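Local structure of putidaredoxin reductase (1Q1R) at residues 289-303 and 321-333. The protein probably passes electrons from NADH through its bound FAD to putidaredoxin, the iron-sulfur protein that reduces cytochrome P450cam. Sequence-based numbering, arbitrary orientation.
Sequences HSQLYDRWVRIESVP and PRDEAAPWFWSDQ. With FAD (flavin-adenine dinucleotide), chain C.
Glu324 and the turn at Ser290-Leu292 illustrate how one carboxylate can be gripped by a hairpin end. From Glu324 CB, which lies 3.8 Å from Gln291 NE2, CG stands anti to the backbone N (chi1 159°), which with the extended chain brings CD alongside Gln291 CG. At the tip, Glu324 OE1 takes two bonds from opposite faces of its plane: Ser290 OG, on the syn side, and Leu292 N at 3.1 Å, 47° out of the carboxylate plane. Glu324 OE2 accepts from Gln291 NE2 at 3.0 Å and, weakly, from Gln291 N. Replacing Glu324 by an alanine would probably leave Ser290 OG and Leu292 N without their shared acceptor, and the Gln291 side-chain amide without the oxygen that holds it. The turn belongs to the hairpin of strands 286-290 and 295-298; residues 324-327 lead into strand 328-333, an outermost strand of the C-terminal antiparallel sheet, in a glutathione reductase-type fold. Farther along, Ile299 CD1 presses on Pro327 CB at a tight 3.5 Å. Pro303 CG sits over the Trp328 six-membered ring, 3.6 Å from its centroid, a CH-pi contact. A water joins Ser301 OG to Trp328 O, while that OG also caps Asn304 N. At the flavin, Val302 N donates to FAD O2 (2.8 Å), and one face of Trp330 covers FAD N3.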
# COMPACT_ATOMS: atom_id res chain seq x y z
N HIS A 289 2.19 -5.30 -16.27
CA HIS A 289 3.53 -5.65 -16.70
C HIS A 289 4.47 -4.46 -16.59
O HIS A 289 4.26 -3.42 -17.21
CB HIS A 289 3.51 -6.17 -18.14
CG HIS A 289 4.86 -6.57 -18.66
ND1 HIS A 289 5.72 -5.67 -19.25
CD2 HIS A 289 5.52 -7.75 -18.61
CE1 HIS A 289 6.85 -6.28 -19.55
NE2 HIS A 289 6.75 -7.55 -19.17
N SER A 290 5.49 -4.60 -15.76
CA SER A 290 6.48 -3.54 -15.58
C SER A 290 7.54 -3.72 -16.66
O SER A 290 8.24 -4.72 -16.67
CB SER A 290 7.14 -3.64 -14.21
OG SER A 290 8.25 -2.76 -14.13
N GLN A 291 7.64 -2.76 -17.57
CA GLN A 291 8.65 -2.86 -18.62
C GLN A 291 10.01 -2.55 -18.03
O GLN A 291 11.04 -3.04 -18.50
CB GLN A 291 8.31 -1.90 -19.77
CG GLN A 291 7.96 -0.49 -19.34
CD GLN A 291 7.16 0.25 -20.39
OE1 GLN A 291 7.60 0.42 -21.54
NE2 GLN A 291 5.96 0.71 -20.01
N LEU A 292 10.02 -1.75 -16.96
CA LEU A 292 11.26 -1.40 -16.29
C LEU A 292 11.94 -2.67 -15.76
O LEU A 292 13.16 -2.81 -15.84
CB LEU A 292 10.97 -0.44 -15.14
CG LEU A 292 12.17 0.17 -14.42
CD1 LEU A 292 13.07 0.88 -15.42
CD2 LEU A 292 11.68 1.15 -13.35
N TYR A 293 11.14 -3.60 -15.23
CA TYR A 293 11.68 -4.85 -14.71
C TYR A 293 11.30 -6.04 -15.58
O TYR A 293 11.61 -7.19 -15.25
CB TYR A 293 11.22 -5.08 -13.27
CG TYR A 293 11.70 -4.02 -12.32
CD1 TYR A 293 11.02 -2.81 -12.17
CD2 TYR A 293 12.89 -4.20 -11.60
CE1 TYR A 293 11.50 -1.81 -11.33
CE2 TYR A 293 13.38 -3.20 -10.76
CZ TYR A 293 12.68 -2.01 -10.63
OH TYR A 293 13.17 -1.03 -9.81
N ASP A 294 10.61 -5.77 -16.68
CA ASP A 294 10.18 -6.81 -17.60
C ASP A 294 9.51 -7.99 -16.88
O ASP A 294 9.97 -9.13 -16.99
CB ASP A 294 11.37 -7.33 -18.42
CG ASP A 294 10.96 -8.28 -19.53
OD1 ASP A 294 11.83 -9.02 -20.03
OD2 ASP A 294 9.76 -8.28 -19.90
N ARG A 295 8.46 -7.70 -16.13
CA ARG A 295 7.72 -8.74 -15.43
C ARG A 295 6.39 -8.23 -14.88
O ARG A 295 6.19 -7.02 -14.74
CB ARG A 295 8.55 -9.35 -14.29
CG ARG A 295 8.74 -8.49 -13.06
CD ARG A 295 9.21 -9.37 -11.90
NE ARG A 295 9.48 -8.63 -10.67
CZ ARG A 295 10.59 -7.93 -10.45
NH1 ARG A 295 11.55 -7.89 -11.37
NH2 ARG A 295 10.75 -7.28 -9.31
N TRP A 296 5.48 -9.15 -14.59
CA TRP A 296 4.16 -8.80 -14.08
C TRP A 296 4.20 -8.61 -12.58
O TRP A 296 4.68 -9.48 -11.84
CB TRP A 296 3.14 -9.88 -14.44
CG TRP A 296 2.97 -10.03 -15.91
CD1 TRP A 296 3.78 -10.74 -16.75
CD2 TRP A 296 1.97 -9.42 -16.72
NE1 TRP A 296 3.35 -10.60 -18.05
CE2 TRP A 296 2.24 -9.79 -18.06
CE3 TRP A 296 0.88 -8.59 -16.46
CZ2 TRP A 296 1.45 -9.36 -19.13
CZ3 TRP A 296 0.09 -8.15 -17.52
CH2 TRP A 296 0.38 -8.54 -18.84
N VAL A 297 3.69 -7.47 -12.12
CA VAL A 297 3.68 -7.17 -10.70
C VAL A 297 2.35 -6.53 -10.30
O VAL A 297 1.59 -6.10 -11.16
CB VAL A 297 4.80 -6.16 -10.34
CG1 VAL A 297 6.15 -6.69 -10.80
CG2 VAL A 297 4.51 -4.81 -10.99
N ARG A 298 2.09 -6.50 -9.00
CA ARG A 298 0.89 -5.86 -8.45
C ARG A 298 1.43 -5.02 -7.30
O ARG A 298 2.02 -5.55 -6.36
CB ARG A 298 -0.13 -6.88 -7.94
CG ARG A 298 -1.42 -6.20 -7.42
CD ARG A 298 -2.54 -7.19 -7.13
NE ARG A 298 -2.17 -8.14 -6.08
CZ ARG A 298 -2.07 -7.82 -4.80
NH1 ARG A 298 -2.31 -6.58 -4.40
NH2 ARG A 298 -1.70 -8.74 -3.92
N ILE A 299 1.24 -3.71 -7.36
CA ILE A 299 1.77 -2.84 -6.33
C ILE A 299 0.72 -2.19 -5.46
O ILE A 299 -0.29 -1.70 -5.95
CB ILE A 299 2.67 -1.75 -6.96
CG1 ILE A 299 3.80 -2.42 -7.75
CG2 ILE A 299 3.24 -0.83 -5.89
CD1 ILE A 299 4.81 -1.46 -8.31
N GLU A 300 0.97 -2.19 -4.15
CA GLU A 300 0.06 -1.60 -3.18
C GLU A 300 0.71 -0.34 -2.60
O GLU A 300 1.40 -0.41 -1.59
CB GLU A 300 -0.21 -2.61 -2.05
CG GLU A 300 -1.03 -3.83 -2.48
CD GLU A 300 -0.93 -5.00 -1.50
OE1 GLU A 300 -0.49 -4.80 -0.35
OE2 GLU A 300 -1.30 -6.12 -1.88
N SER A 301 0.49 0.81 -3.24
CA SER A 301 1.06 2.05 -2.74
C SER A 301 0.30 3.26 -3.26
O SER A 301 -0.45 3.18 -4.24
CB SER A 301 2.52 2.19 -3.18
OG SER A 301 2.60 2.67 -4.52
N VAL A 302 0.49 4.40 -2.59
CA VAL A 302 -0.16 5.63 -3.01
C VAL A 302 0.42 6.07 -4.36
O VAL A 302 -0.33 6.35 -5.30
CB VAL A 302 0.04 6.75 -1.96
CG1 VAL A 302 -0.29 8.11 -2.58
CG2 VAL A 302 -0.87 6.49 -0.76
N PRO A 303 1.75 6.12 -4.47
CA PRO A 303 2.32 6.55 -5.76
C PRO A 303 1.81 5.69 -6.92
O PRO A 303 1.51 6.21 -8.00
CB PRO A 303 3.82 6.41 -5.54
CG PRO A 303 3.96 6.72 -4.06
CD PRO A 303 2.82 5.91 -3.48
N PRO A 321 -0.33 9.33 -22.07
CA PRO A 321 0.03 8.97 -20.69
C PRO A 321 1.48 9.29 -20.39
O PRO A 321 2.31 9.35 -21.30
CB PRO A 321 -0.22 7.46 -20.64
CG PRO A 321 -1.16 7.20 -21.79
CD PRO A 321 -0.63 8.12 -22.85
N ARG A 322 1.79 9.49 -19.11
CA ARG A 322 3.17 9.77 -18.72
C ARG A 322 3.95 8.47 -18.84
O ARG A 322 3.40 7.38 -18.68
CB ARG A 322 3.24 10.26 -17.28
CG ARG A 322 2.82 11.70 -17.08
CD ARG A 322 3.18 12.18 -15.68
NE ARG A 322 2.89 13.59 -15.48
CZ ARG A 322 3.16 14.26 -14.37
NH1 ARG A 322 3.73 13.64 -13.34
NH2 ARG A 322 2.87 15.55 -14.28
N ASP A 323 5.23 8.60 -19.15
CA ASP A 323 6.11 7.45 -19.29
C ASP A 323 6.15 6.71 -17.95
O ASP A 323 6.00 7.32 -16.90
CB ASP A 323 7.52 7.94 -19.66
CG ASP A 323 7.56 9.45 -19.89
OD1 ASP A 323 6.91 9.93 -20.85
OD2 ASP A 323 8.24 10.16 -19.12
N GLU A 324 6.33 5.39 -18.00
CA GLU A 324 6.39 4.59 -16.78
C GLU A 324 7.49 5.08 -15.84
O GLU A 324 8.65 5.22 -16.24
CB GLU A 324 6.61 3.11 -17.11
CG GLU A 324 7.18 2.30 -15.94
CD GLU A 324 7.15 0.80 -16.19
OE1 GLU A 324 7.93 0.07 -15.54
OE2 GLU A 324 6.34 0.34 -17.03
N ALA A 325 7.12 5.35 -14.60
CA ALA A 325 8.07 5.82 -13.60
C ALA A 325 8.45 4.67 -12.67
O ALA A 325 7.69 3.72 -12.51
CB ALA A 325 7.47 6.97 -12.80
N ALA A 326 9.63 4.75 -12.06
CA ALA A 326 10.06 3.71 -11.14
C ALA A 326 9.06 3.69 -9.98
O ALA A 326 8.60 4.73 -9.53
CB ALA A 326 11.46 4.02 -10.61
N PRO A 327 8.70 2.49 -9.51
CA PRO A 327 7.74 2.43 -8.39
C PRO A 327 8.41 2.85 -7.08
O PRO A 327 9.60 2.61 -6.88
CB PRO A 327 7.33 0.96 -8.38
CG PRO A 327 8.58 0.26 -8.83
CD PRO A 327 9.03 1.14 -9.98
N TRP A 328 7.65 3.50 -6.21
CA TRP A 328 8.19 3.92 -4.93
C TRP A 328 7.10 4.06 -3.88
O TRP A 328 5.91 4.07 -4.20
CB TRP A 328 8.95 5.25 -5.04
CG TRP A 328 8.10 6.46 -5.31
CD1 TRP A 328 7.63 6.88 -6.51
CD2 TRP A 328 7.64 7.42 -4.34
NE1 TRP A 328 6.90 8.04 -6.36
CE2 TRP A 328 6.89 8.39 -5.03
CE3 TRP A 328 7.79 7.54 -2.95
CZ2 TRP A 328 6.28 9.47 -4.39
CZ3 TRP A 328 7.19 8.62 -2.30
CH2 TRP A 328 6.44 9.57 -3.03
N PHE A 329 7.52 4.13 -2.63
CA PHE A 329 6.59 4.30 -1.52
C PHE A 329 7.39 4.76 -0.31
O PHE A 329 8.62 4.86 -0.37
CB PHE A 329 5.84 2.98 -1.24
CG PHE A 329 6.65 1.95 -0.52
CD1 PHE A 329 6.62 1.87 0.87
CD2 PHE A 329 7.43 1.04 -1.23
CE1 PHE A 329 7.35 0.89 1.54
CE2 PHE A 329 8.16 0.06 -0.57
CZ PHE A 329 8.12 -0.02 0.83
N TRP A 330 6.69 5.07 0.77
CA TRP A 330 7.35 5.56 1.96
C TRP A 330 6.71 4.96 3.20
O TRP A 330 5.65 4.33 3.13
CB TRP A 330 7.27 7.09 2.03
CG TRP A 330 5.93 7.63 2.48
CD1 TRP A 330 5.58 8.02 3.74
CD2 TRP A 330 4.76 7.83 1.66
NE1 TRP A 330 4.27 8.46 3.77
CE2 TRP A 330 3.75 8.35 2.51
CE3 TRP A 330 4.48 7.62 0.31
CZ2 TRP A 330 2.47 8.67 2.03
CZ3 TRP A 330 3.20 7.94 -0.16
CH2 TRP A 330 2.21 8.45 0.70
N SER A 331 7.37 5.16 4.33
CA SER A 331 6.90 4.69 5.62
C SER A 331 7.39 5.68 6.66
O SER A 331 8.49 6.22 6.53
CB SER A 331 7.46 3.29 5.92
OG SER A 331 7.07 2.84 7.20
N ASP A 332 6.57 5.94 7.66
CA ASP A 332 6.93 6.86 8.73
C ASP A 332 6.92 6.08 10.03
O ASP A 332 5.88 5.58 10.46
CB ASP A 332 5.92 8.00 8.84
CG ASP A 332 5.98 8.97 7.67
OD1 ASP A 332 5.13 9.89 7.62
OD2 ASP A 332 6.89 8.81 6.82
N GLN A 333 8.09 5.96 10.65
CA GLN A 333 8.24 5.25 11.91
C GLN A 333 9.15 6.09 12.80
O GLN A 333 10.26 6.43 12.40
CB GLN A 333 8.85 3.87 11.66
CG GLN A 333 7.99 2.95 10.80
CD GLN A 333 8.72 1.68 10.41
OE1 GLN A 333 9.43 1.08 11.22
NE2 GLN A 333 8.55 1.26 9.16
PA FAD C . -8.69 0.63 -1.60
O1A FAD C . -8.85 -0.70 -0.95
O2A FAD C . -8.21 1.76 -0.77
O5B FAD C . -10.08 1.07 -2.26
C5B FAD C . -10.95 0.12 -2.90
C4B FAD C . -12.40 0.40 -2.47
O4B FAD C . -13.33 -0.27 -3.38
C3B FAD C . -12.68 -0.18 -1.07
O3B FAD C . -13.55 0.71 -0.36
C2B FAD C . -13.41 -1.46 -1.37
O2B FAD C . -14.27 -1.81 -0.28
C1B FAD C . -14.25 -1.05 -2.57
N9A FAD C . -14.84 -2.19 -3.32
C8A FAD C . -14.24 -3.35 -3.64
N7A FAD C . -15.12 -4.13 -4.29
C5A FAD C . -16.27 -3.46 -4.38
C6A FAD C . -17.51 -3.76 -4.94
N6A FAD C . -17.73 -4.94 -5.52
N1A FAD C . -18.51 -2.84 -4.87
C2A FAD C . -18.31 -1.65 -4.28
N3A FAD C . -17.12 -1.35 -3.73
C4A FAD C . -16.09 -2.23 -3.77
N1 FAD C . 0.90 3.58 0.67
C2 FAD C . 2.02 4.40 0.54
O2 FAD C . 2.48 4.63 -0.57
N3 FAD C . 2.60 4.97 1.69
C4 FAD C . 2.04 4.71 2.97
O4 FAD C . 2.53 5.25 3.96
C4X FAD C . 0.92 3.88 3.10
N5 FAD C . 0.34 3.67 4.32
C5X FAD C . -0.79 2.93 4.47
C6 FAD C . -1.37 2.76 5.74
C7 FAD C . -2.56 2.01 5.90
C7M FAD C . -3.15 1.81 7.31
C8 FAD C . -3.18 1.43 4.76
C8M FAD C . -4.49 0.64 4.89
C9 FAD C . -2.60 1.60 3.49
C9A FAD C . -1.41 2.35 3.34
N10 FAD C . -0.82 2.54 2.06
C10 FAD C . 0.35 3.32 1.94
C1' FAD C . -1.43 1.92 0.84
C2' FAD C . -2.22 2.95 0.04
O2' FAD C . -3.09 3.66 0.93
C3' FAD C . -3.04 2.28 -1.07
O3' FAD C . -2.17 1.48 -1.89
C4' FAD C . -3.75 3.33 -1.94
O4' FAD C . -4.61 4.12 -1.13
C5' FAD C . -4.58 2.69 -3.07
O5' FAD C . -5.75 2.02 -2.57
P FAD C . -6.89 1.57 -3.63
O1P FAD C . -7.77 2.72 -3.89
O2P FAD C . -6.20 0.94 -4.79
O3P FAD C . -7.70 0.39 -2.85
O HOH W 1 4.83 2.10 -5.52